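Local coordinates for protein amidase (Bacillus anthracis, PDB 5EWQ) that probably hydrolyses amide bonds, as a member of the amidase family that also includes the glutamyl-tRNA(Gln) amidotransferase A subunits, at residues A[80-90]-A[186-196]. Numbering follows the deposited sequence.
Sequences QNGITLNSVTE and KKGQNLNPYGP
Lys187 lays its aliphatic chain alongside Asn86 and across the oxygen end of the Val88 carbonyl, with CE 3.5 Å from Val88 O. Bends at chi2 and chi4 turn the ammonium group back to two amide oxygens: NZ is 2.7 Å from Gln80 OE1 and 2.9 Å from Asn86 OD1, in each case tilted by roughly 30° from the carbonyl plane. The two acceptors are linked in turn, since Gln80 NE2 makes a weak bond to Asn86 OD1. The other half of the Asn86 amide faces the backbone of 186-196: CG stands anti to the backbone N (chi1 -164°), and ND2 gives weak bonds to Lys187 O and Gln189 O, the former nearly straight. One asparagine thus bridges a buried lysine and the main chain that carries it, an example of how irregular segments can be joined without continuous strand pairing. A single backbone bond follows, from Leu191 N to Leu85 O at 2.8 Å, lying in the carbonyl plane. Beyond it the contact turns apolar: Leu85 CD1 meets Pro193 CB at 3.7 Å, the two side chains crossing at about a right angle, and Ile83 CD1 rests on Pro196 CG. At the opposite end, the extended Lys186 makes a long, weak salt bridge of 3.4 Å from NZ to Glu90 OE2; the stronger partners are Asp123 for the lysine and Arg21 for the glutamate. The contact therefore ties the turn after helix 64-79 and edge strand 88-91 of the central mixed sheet to the segment containing strand 188-189, while helix 20-28 packs on Gln80 and Lys187, and helix 206-213 on Leu85 and Pro193.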
loop_
_atom_site.group_PDB
_atom_site.type_symbol
_atom_site.label_atom_id
_atom_site.label_comp_id
_atom_site.label_asym_id
_atom_site.label_seq_id
_atom_site.Cartn_x
_atom_site.Cartn_y
_atom_site.Cartn_z
ATOM N N GLN A 80 -5.890 9.311 -16.260
ATOM C CA GLN A 80 -6.299 8.717 -17.528
ATOM C C GLN A 80 -6.100 9.693 -18.687
ATOM O O GLN A 80 -6.303 9.344 -19.849
ATOM C CB GLN A 80 -7.758 8.263 -17.460
ATOM C CG GLN A 80 -8.019 7.197 -16.405
ATOM C CD GLN A 80 -7.198 5.940 -16.628
ATOM O OE1 GLN A 80 -7.164 5.395 -17.733
ATOM N NE2 GLN A 80 -6.525 5.477 -15.580
ATOM N N ASN A 81 -5.700 10.917 -18.360
ATOM C CA ASN A 81 -5.356 11.910 -19.371
ATOM C C ASN A 81 -4.147 12.728 -18.938
ATOM O O ASN A 81 -3.592 12.502 -17.863
ATOM C CB ASN A 81 -6.542 12.833 -19.657
ATOM C CG ASN A 81 -7.676 12.122 -20.369
ATOM O OD1 ASN A 81 -7.609 11.875 -21.574
ATOM N ND2 ASN A 81 -8.728 11.793 -19.628
ATOM N N GLY A 82 -3.743 13.676 -19.777
ATOM C CA GLY A 82 -2.580 14.497 -19.495
ATOM C C GLY A 82 -1.324 13.658 -19.367
ATOM O O GLY A 82 -0.932 12.970 -20.308
ATOM N N ILE A 83 -0.701 13.706 -18.194
ATOM C CA ILE A 83 0.500 12.925 -17.932
ATOM C C ILE A 83 0.169 11.430 -17.931
ATOM O O ILE A 83 1.038 10.592 -18.183
ATOM C CB ILE A 83 1.157 13.333 -16.588
ATOM C CG1 ILE A 83 2.556 12.726 -16.456
ATOM C CG2 ILE A 83 0.274 12.957 -15.407
ATOM C CD1 ILE A 83 3.528 13.200 -17.514
ATOM N N THR A 84 -1.098 11.115 -17.661
ATOM C CA THR A 84 -1.622 9.750 -17.722
ATOM C C THR A 84 -0.787 8.766 -16.905
ATOM O O THR A 84 -0.084 7.922 -17.460
ATOM C CB THR A 84 -1.709 9.251 -19.180
ATOM O OG1 THR A 84 -2.161 10.317 -20.026
ATOM C CG2 THR A 84 -2.671 8.074 -19.291
ATOM N N LEU A 85 -0.870 8.881 -15.584
ATOM C CA LEU A 85 -0.113 8.011 -14.690
ATOM C C LEU A 85 -0.657 6.588 -14.712
ATOM O O LEU A 85 0.077 5.632 -14.455
ATOM C CB LEU A 85 -0.136 8.559 -13.263
ATOM C CG LEU A 85 0.392 9.983 -13.080
ATOM C CD1 LEU A 85 0.297 10.413 -11.624
ATOM C CD2 LEU A 85 1.823 10.099 -13.582
ATOM N N ASN A 86 -1.946 6.461 -15.023
ATOM C CA ASN A 86 -2.620 5.168 -15.097
ATOM C C ASN A 86 -2.432 4.351 -13.824
ATOM O O ASN A 86 -1.827 3.278 -13.845
ATOM C CB ASN A 86 -2.120 4.374 -16.307
ATOM C CG ASN A 86 -3.027 3.208 -16.657
ATOM O OD1 ASN A 86 -4.205 3.195 -16.300
ATOM N ND2 ASN A 86 -2.482 2.222 -17.361
ATOM N N SER A 87 -2.946 4.870 -12.714
ATOM C CA SER A 87 -2.781 4.221 -11.420
ATOM C C SER A 87 -4.117 3.798 -10.822
ATOM O O SER A 87 -4.162 3.201 -9.746
ATOM C CB SER A 87 -2.053 5.150 -10.450
ATOM O OG SER A 87 -2.817 6.315 -10.195
ATOM N N VAL A 88 -5.200 4.110 -11.524
ATOM C CA VAL A 88 -6.539 3.774 -11.055
ATOM C C VAL A 88 -7.191 2.727 -11.952
ATOM O O VAL A 88 -7.313 2.924 -13.160
ATOM C CB VAL A 88 -7.440 5.020 -10.995
ATOM C CG1 VAL A 88 -8.836 4.643 -10.533
ATOM C CG2 VAL A 88 -6.832 6.065 -10.074
ATOM N N THR A 89 -7.605 1.614 -11.353
ATOM C CA THR A 89 -8.264 0.549 -12.099
ATOM C C THR A 89 -9.776 0.723 -12.100
ATOM O O THR A 89 -10.427 0.558 -13.130
ATOM C CB THR A 89 -7.931 -0.842 -11.526
ATOM O OG1 THR A 89 -8.183 -0.853 -10.115
ATOM C CG2 THR A 89 -6.476 -1.192 -11.781
ATOM N N GLU A 90 -10.332 1.058 -10.942
ATOM C CA GLU A 90 -11.777 1.157 -10.804
ATOM C C GLU A 90 -12.204 2.443 -10.105
ATOM O O GLU A 90 -11.470 2.989 -9.282
ATOM C CB GLU A 90 -12.317 -0.051 -10.037
ATOM C CG GLU A 90 -13.634 -0.578 -10.570
ATOM C CD GLU A 90 -13.476 -1.286 -11.901
ATOM O OE1 GLU A 90 -14.406 -1.207 -12.733
ATOM O OE2 GLU A 90 -12.423 -1.925 -12.114
ATOM N N LYS A 186 -4.931 -5.920 -16.559
ATOM C CA LYS A 186 -6.275 -5.369 -16.431
ATOM C C LYS A 186 -6.356 -3.918 -16.893
ATOM O O LYS A 186 -7.225 -3.559 -17.688
ATOM C CB LYS A 186 -6.749 -5.475 -14.981
ATOM C CG LYS A 186 -8.121 -4.880 -14.728
ATOM C CD LYS A 186 -8.446 -4.879 -13.246
ATOM C CE LYS A 186 -9.840 -4.337 -12.980
ATOM N NZ LYS A 186 -10.151 -4.318 -11.525
ATOM N N LYS A 187 -5.449 -3.085 -16.391
ATOM C CA LYS A 187 -5.500 -1.654 -16.671
ATOM C C LYS A 187 -4.301 -1.172 -17.484
ATOM O O LYS A 187 -4.427 -0.270 -18.313
ATOM C CB LYS A 187 -5.589 -0.864 -15.364
ATOM C CG LYS A 187 -6.000 0.583 -15.553
ATOM C CD LYS A 187 -7.367 0.678 -16.213
ATOM C CE LYS A 187 -7.733 2.119 -16.525
ATOM N NZ LYS A 187 -6.806 2.724 -17.521
ATOM N N GLY A 188 -3.139 -1.770 -17.246
ATOM C CA GLY A 188 -1.936 -1.393 -17.964
ATOM C C GLY A 188 -0.791 -1.011 -17.046
ATOM O O GLY A 188 -0.720 -1.463 -15.904
ATOM N N GLN A 189 0.104 -0.165 -17.548
ATOM C CA GLN A 189 1.310 0.203 -16.813
ATOM C C GLN A 189 1.111 1.421 -15.915
ATOM O O GLN A 189 0.596 2.450 -16.348
ATOM C CB GLN A 189 2.459 0.471 -17.787
ATOM C CG GLN A 189 3.733 0.964 -17.120
ATOM C CD GLN A 189 4.359 -0.082 -16.222
ATOM O OE1 GLN A 189 4.688 -1.180 -16.668
ATOM N NE2 GLN A 189 4.519 0.251 -14.946
ATOM N N ASN A 190 1.528 1.290 -14.660
ATOM C CA ASN A 190 1.521 2.401 -13.719
ATOM C C ASN A 190 2.755 3.269 -13.932
ATOM O O ASN A 190 3.857 2.751 -14.118
ATOM C CB ASN A 190 1.482 1.880 -12.279
ATOM C CG ASN A 190 0.841 2.859 -11.312
ATOM O OD1 ASN A 190 -0.056 2.492 -10.556
ATOM N ND2 ASN A 190 1.305 4.103 -11.321
ATOM N N LEU A 191 2.571 4.585 -13.906
ATOM C CA LEU A 191 3.687 5.510 -14.079
ATOM C C LEU A 191 3.985 6.288 -12.798
ATOM O O LEU A 191 3.077 6.642 -12.047
ATOM C CB LEU A 191 3.405 6.479 -15.228
ATOM C CG LEU A 191 3.205 5.838 -16.603
ATOM C CD1 LEU A 191 3.048 6.907 -17.669
ATOM C CD2 LEU A 191 4.357 4.899 -16.940
ATOM N N ASN A 192 5.267 6.542 -12.553
ATOM C CA ASN A 192 5.695 7.279 -11.372
ATOM C C ASN A 192 5.513 8.778 -11.584
ATOM O O ASN A 192 6.107 9.353 -12.495
ATOM C CB ASN A 192 7.155 6.954 -11.040
ATOM C CG ASN A 192 7.569 7.428 -9.654
ATOM O OD1 ASN A 192 7.224 8.530 -9.227
ATOM N ND2 ASN A 192 8.319 6.591 -8.948
ATOM N N PRO A 193 4.689 9.415 -10.735
ATOM C CA PRO A 193 4.343 10.837 -10.844
ATOM C C PRO A 193 5.546 11.777 -10.748
ATOM O O PRO A 193 5.436 12.939 -11.137
ATOM C CB PRO A 193 3.390 11.059 -9.661
ATOM C CG PRO A 193 3.674 9.938 -8.717
ATOM C CD PRO A 193 4.023 8.775 -9.587
ATOM N N TYR A 194 6.670 11.282 -10.241
ATOM C CA TYR A 194 7.872 12.101 -10.119
ATOM C C TYR A 194 8.744 12.015 -11.366
ATOM O O TYR A 194 9.751 12.714 -11.479
ATOM C CB TYR A 194 8.676 11.688 -8.886
ATOM C CG TYR A 194 8.057 12.143 -7.587
ATOM C CD1 TYR A 194 8.342 13.398 -7.065
ATOM C CD2 TYR A 194 7.183 11.324 -6.885
ATOM C CE1 TYR A 194 7.778 13.824 -5.879
ATOM C CE2 TYR A 194 6.613 11.741 -5.698
ATOM C CZ TYR A 194 6.915 12.992 -5.199
ATOM O OH TYR A 194 6.351 13.413 -4.018
ATOM N N GLY A 195 8.350 11.159 -12.303
ATOM C CA GLY A 195 9.082 10.998 -13.545
ATOM C C GLY A 195 8.689 9.737 -14.289
ATOM O O GLY A 195 9.346 8.704 -14.152
ATOM N N PRO A 196 7.608 9.816 -15.082
ATOM C CA PRO A 196 7.090 8.689 -15.867
ATOM C C PRO A 196 8.160 8.068 -16.758
ATOM O O PRO A 196 9.008 8.795 -17.277
ATOM C CB PRO A 196 5.981 9.328 -16.707
ATOM C CG PRO A 196 5.545 10.508 -15.909
ATOM C CD PRO A 196 6.791 11.029 -15.257
#